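Local coordinates for conserved hypothetical protein (Archaeoglobus fulgidus, PDB 1I0R) that reduces siderophore-bound ferric iron to ferrous iron with NADH or NADPH as electron donor, using a flavin cofactor, at residues Phe90-Thr100 against Pro103-Glu114. Numbering follows the deposited sequence.
Sequences FDGVEYKTGKT and PLVTQHAVAVIE
Lys96 and Leu104 form the hydrogen-bonded pair of a short antiparallel beta hairpin, strands 95-97 and 103-105, attached to the six-stranded FMN-binding barrel through strand 109-122. Leu104 N gives the shorter backbone bond, 2.7 Å to Lys96 O, and Lys96 N returns one to Leu104 O. Just ahead of strand 95-97, Glu94 O accepts from both Thr106 N and Gln107 N, which reach it from the same face of its plane. Gln107 closes this end with its side chain: CG lies opposite the backbone N (chi1 -158°) and the chain runs out straight, so that OE1 accepts Glu94 N at 2.9 Å, the donor lying in the carbonyl plane of the side-chain amide.

Apolar contacts line the face bearing Tyr95, Pro103 and Val105. Tyr95 CD1 rests 3.9 Å from Pro103 CB, Phe90 CE2 approaches Val105 CG2, and Val93 CG1 meets Val105 CG1 at 3.7 Å, the two valines crossing at about a right angle. Phe90 also lies close to Lys89, which binds FMN. On the other face the extended Lys96 forms a salt bridge with Glu137 of barrel strand 126-138.

Polar bonds tie the hairpin loop to the barrel. Glu114 extends from strand 109-122 toward the loop, its chain straight to CD; a water bridges its OE1 to Lys99 N. Its OE2 takes Thr100 N at 2.9 Å on the syn side, 31° out of the carboxylate plane, and Thr100 OG1 at 2.7 Å through the anti lone pair.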
loop_
_atom_site.group_PDB
_atom_site.type_symbol
_atom_site.label_atom_id
_atom_site.label_comp_id
_atom_site.label_asym_id
_atom_site.label_seq_id
_atom_site.Cartn_x
_atom_site.Cartn_y
_atom_site.Cartn_z
ATOM N N PHE B 90 17.773 -10.201 -16.572
ATOM C CA PHE B 90 18.344 -11.067 -15.553
ATOM C C PHE B 90 19.828 -11.414 -15.637
ATOM O O PHE B 90 20.371 -11.973 -14.689
ATOM C CB PHE B 90 17.527 -12.361 -15.450
ATOM C CG PHE B 90 16.087 -12.140 -15.057
ATOM C CD1 PHE B 90 15.137 -11.782 -16.008
ATOM C CD2 PHE B 90 15.686 -12.277 -13.729
ATOM C CE1 PHE B 90 13.808 -11.566 -15.648
ATOM C CE2 PHE B 90 14.354 -12.061 -13.356
ATOM C CZ PHE B 90 13.415 -11.705 -14.317
ATOM N N ASP B 91 20.493 -11.081 -16.742
ATOM C CA ASP B 91 21.918 -11.401 -16.875
ATOM C C ASP B 91 22.747 -10.774 -15.758
ATOM O O ASP B 91 22.795 -9.556 -15.607
ATOM C CB ASP B 91 22.454 -10.951 -18.247
ATOM C CG ASP B 91 23.956 -11.215 -18.413
ATOM O OD1 ASP B 91 24.419 -12.329 -18.079
ATOM O OD2 ASP B 91 24.677 -10.307 -18.890
ATOM N N GLY B 92 23.386 -11.616 -14.958
ATOM C CA GLY B 92 24.204 -11.106 -13.878
ATOM C C GLY B 92 23.457 -10.779 -12.595
ATOM O O GLY B 92 24.036 -10.213 -11.669
ATOM N N VAL B 93 22.175 -11.123 -12.530
ATOM C CA VAL B 93 21.394 -10.845 -11.323
ATOM C C VAL B 93 21.285 -12.100 -10.458
ATOM O O VAL B 93 21.074 -13.202 -10.972
ATOM C CB VAL B 93 19.977 -10.370 -11.682
ATOM C CG1 VAL B 93 19.147 -10.191 -10.405
ATOM C CG2 VAL B 93 20.052 -9.050 -12.452
ATOM N N GLU B 94 21.447 -11.938 -9.150
ATOM C CA GLU B 94 21.337 -13.067 -8.240
ATOM C C GLU B 94 19.872 -13.383 -7.971
ATOM O O GLU B 94 19.119 -12.521 -7.519
ATOM C CB GLU B 94 22.027 -12.764 -6.916
ATOM C CG GLU B 94 21.660 -13.762 -5.817
ATOM C CD GLU B 94 22.262 -13.430 -4.457
ATOM O OE1 GLU B 94 23.384 -13.921 -4.175
ATOM O OE2 GLU B 94 21.620 -12.680 -3.672
ATOM N N TYR B 95 19.476 -14.624 -8.235
ATOM C CA TYR B 95 18.095 -15.065 -8.011
ATOM C C TYR B 95 18.047 -16.577 -7.860
ATOM O O TYR B 95 19.048 -17.269 -8.083
ATOM C CB TYR B 95 17.191 -14.637 -9.183
ATOM C CG TYR B 95 17.343 -15.467 -10.448
ATOM C CD1 TYR B 95 16.550 -16.590 -10.657
ATOM C CD2 TYR B 95 18.288 -15.132 -11.424
ATOM C CE1 TYR B 95 16.688 -17.373 -11.806
ATOM C CE2 TYR B 95 18.438 -15.913 -12.586
ATOM C CZ TYR B 95 17.633 -17.028 -12.762
ATOM O OH TYR B 95 17.775 -17.830 -13.879
ATOM N N LYS B 96 16.883 -17.087 -7.480
ATOM C CA LYS B 96 16.682 -18.517 -7.326
ATOM C C LYS B 96 15.261 -18.809 -7.774
ATOM O O LYS B 96 14.462 -17.886 -7.979
ATOM C CB LYS B 96 16.893 -18.944 -5.865
ATOM C CG LYS B 96 15.929 -18.316 -4.878
ATOM C CD LYS B 96 16.315 -18.677 -3.466
ATOM C CE LYS B 96 15.286 -18.192 -2.465
ATOM N NZ LYS B 96 15.693 -18.547 -1.069
ATOM N N THR B 97 14.934 -20.073 -7.953
ATOM C CA THR B 97 13.585 -20.401 -8.386
ATOM C C THR B 97 12.788 -21.141 -7.321
ATOM O O THR B 97 13.216 -22.175 -6.790
ATOM C CB THR B 97 13.614 -21.239 -9.676
ATOM O OG1 THR B 97 14.308 -20.511 -10.697
ATOM C CG2 THR B 97 12.204 -21.560 -10.142
ATOM N N GLY B 98 11.606 -20.600 -7.012
ATOM C CA GLY B 98 10.756 -21.211 -6.009
ATOM C C GLY B 98 9.935 -22.377 -6.525
ATOM O O GLY B 98 9.907 -22.633 -7.728
ATOM N N LYS B 99 9.256 -23.069 -5.612
ATOM C CA LYS B 99 8.415 -24.208 -5.979
ATOM C C LYS B 99 7.326 -23.822 -6.993
ATOM O O LYS B 99 6.917 -24.641 -7.815
ATOM C CB LYS B 99 7.774 -24.824 -4.729
ATOM C CG LYS B 99 8.758 -25.526 -3.808
ATOM C CD LYS B 99 8.068 -26.190 -2.608
ATOM C CE LYS B 99 9.094 -26.967 -1.784
ATOM N NZ LYS B 99 8.533 -27.573 -0.535
ATOM N N THR B 100 6.868 -22.572 -6.950
ATOM C CA THR B 100 5.834 -22.127 -7.888
ATOM C C THR B 100 6.374 -21.894 -9.289
ATOM O O THR B 100 5.595 -21.706 -10.225
ATOM C CB THR B 100 5.193 -20.799 -7.473
ATOM O OG1 THR B 100 6.161 -19.756 -7.648
ATOM C CG2 THR B 100 4.713 -20.841 -6.046
ATOM N N PRO B 103 10.897 -16.709 -10.625
ATOM C CA PRO B 103 12.261 -16.372 -10.242
ATOM C C PRO B 103 12.186 -15.396 -9.064
ATOM O O PRO B 103 11.521 -14.360 -9.162
ATOM C CB PRO B 103 12.823 -15.715 -11.509
ATOM C CG PRO B 103 11.650 -15.053 -12.093
ATOM C CD PRO B 103 10.522 -16.055 -11.893
ATOM N N LEU B 104 12.831 -15.722 -7.951
ATOM C CA LEU B 104 12.837 -14.838 -6.785
ATOM C C LEU B 104 14.165 -14.104 -6.781
ATOM O O LEU B 104 15.220 -14.711 -6.515
ATOM C CB LEU B 104 12.686 -15.654 -5.497
ATOM C CG LEU B 104 11.398 -16.480 -5.489
ATOM C CD1 LEU B 104 11.494 -17.624 -4.467
ATOM C CD2 LEU B 104 10.215 -15.529 -5.188
ATOM N N VAL B 105 14.125 -12.800 -7.088
ATOM C CA VAL B 105 15.347 -12.000 -7.120
ATOM C C VAL B 105 15.814 -11.658 -5.709
ATOM O O VAL B 105 15.104 -10.986 -4.951
ATOM C CB VAL B 105 15.147 -10.698 -7.926
ATOM C CG1 VAL B 105 16.405 -9.841 -7.873
ATOM C CG2 VAL B 105 14.816 -11.027 -9.370
ATOM N N THR B 106 17.016 -12.109 -5.354
ATOM C CA THR B 106 17.553 -11.876 -4.021
ATOM C C THR B 106 18.529 -10.723 -3.954
ATOM O O THR B 106 18.795 -10.190 -2.869
ATOM C CB THR B 106 18.234 -13.142 -3.470
ATOM O OG1 THR B 106 19.174 -13.617 -4.442
ATOM C CG2 THR B 106 17.203 -14.245 -3.228
ATOM N N GLN B 107 19.045 -10.323 -5.111
ATOM C CA GLN B 107 19.997 -9.213 -5.142
ATOM C C GLN B 107 19.332 -7.909 -4.711
ATOM O O GLN B 107 18.281 -7.549 -5.230
ATOM C CB GLN B 107 20.581 -9.041 -6.536
ATOM C CG GLN B 107 21.917 -8.296 -6.522
ATOM C CD GLN B 107 22.570 -8.274 -7.890
ATOM O OE1 GLN B 107 22.355 -9.174 -8.704
ATOM N NE2 GLN B 107 23.372 -7.240 -8.150
ATOM N N HIS B 108 19.968 -7.220 -3.767
ATOM C CA HIS B 108 19.484 -5.950 -3.221
ATOM C C HIS B 108 18.134 -6.060 -2.530
ATOM O O HIS B 108 17.453 -5.050 -2.337
ATOM C CB HIS B 108 19.406 -4.892 -4.321
ATOM C CG HIS B 108 20.734 -4.589 -4.941
ATOM N ND1 HIS B 108 21.797 -4.107 -4.208
ATOM C CD2 HIS B 108 21.191 -4.771 -6.202
ATOM C CE1 HIS B 108 22.858 -4.010 -4.993
ATOM N NE2 HIS B 108 22.518 -4.407 -6.207
ATOM N N ALA B 109 17.768 -7.271 -2.130
ATOM C CA ALA B 109 16.483 -7.483 -1.475
ATOM C C ALA B 109 16.592 -7.707 0.010
ATOM O O ALA B 109 17.403 -8.517 0.477
ATOM C CB ALA B 109 15.763 -8.661 -2.120
ATOM N N VAL B 110 15.763 -6.993 0.769
ATOM C CA VAL B 110 15.751 -7.141 2.213
ATOM C C VAL B 110 14.934 -8.401 2.525
ATOM O O VAL B 110 15.175 -9.085 3.521
ATOM C CB VAL B 110 15.118 -5.895 2.888
ATOM C CG1 VAL B 110 15.039 -6.090 4.411
ATOM C CG2 VAL B 110 15.931 -4.646 2.541
ATOM N N ALA B 111 13.974 -8.712 1.652
ATOM C CA ALA B 111 13.128 -9.890 1.803
ATOM C C ALA B 111 12.519 -10.293 0.460
ATOM O O ALA B 111 12.468 -9.488 -0.468
ATOM C CB ALA B 111 11.992 -9.607 2.804
ATOM N N VAL B 112 12.085 -11.544 0.363
ATOM C CA VAL B 112 11.412 -12.057 -0.825
ATOM C C VAL B 112 10.179 -12.821 -0.391
ATOM O O VAL B 112 10.165 -13.457 0.673
ATOM C CB VAL B 112 12.318 -12.979 -1.702
ATOM C CG1 VAL B 112 13.383 -12.137 -2.382
ATOM C CG2 VAL B 112 12.955 -14.088 -0.860
ATOM N N ILE B 113 9.129 -12.732 -1.204
ATOM C CA ILE B 113 7.872 -13.401 -0.932
ATOM C C ILE B 113 7.438 -14.101 -2.199
ATOM O O ILE B 113 7.609 -13.559 -3.292
ATOM C CB ILE B 113 6.792 -12.349 -0.542
ATOM C CG1 ILE B 113 7.257 -11.593 0.703
ATOM C CG2 ILE B 113 5.439 -13.003 -0.369
ATOM C CD1 ILE B 113 6.420 -10.340 0.991
ATOM N N GLU B 114 6.899 -15.309 -2.052
ATOM C CA GLU B 114 6.412 -16.080 -3.185
ATOM C C GLU B 114 4.919 -16.279 -2.953
ATOM O O GLU B 114 4.498 -16.571 -1.819
ATOM C CB GLU B 114 7.161 -17.421 -3.240
ATOM C CG GLU B 114 6.756 -18.336 -4.354
ATOM C CD GLU B 114 7.626 -19.593 -4.402
ATOM O OE1 GLU B 114 8.244 -19.941 -3.370
ATOM O OE2 GLU B 114 7.674 -20.223 -5.473
HETATM O O HOH W 1 9.713 -21.946 -3.131
#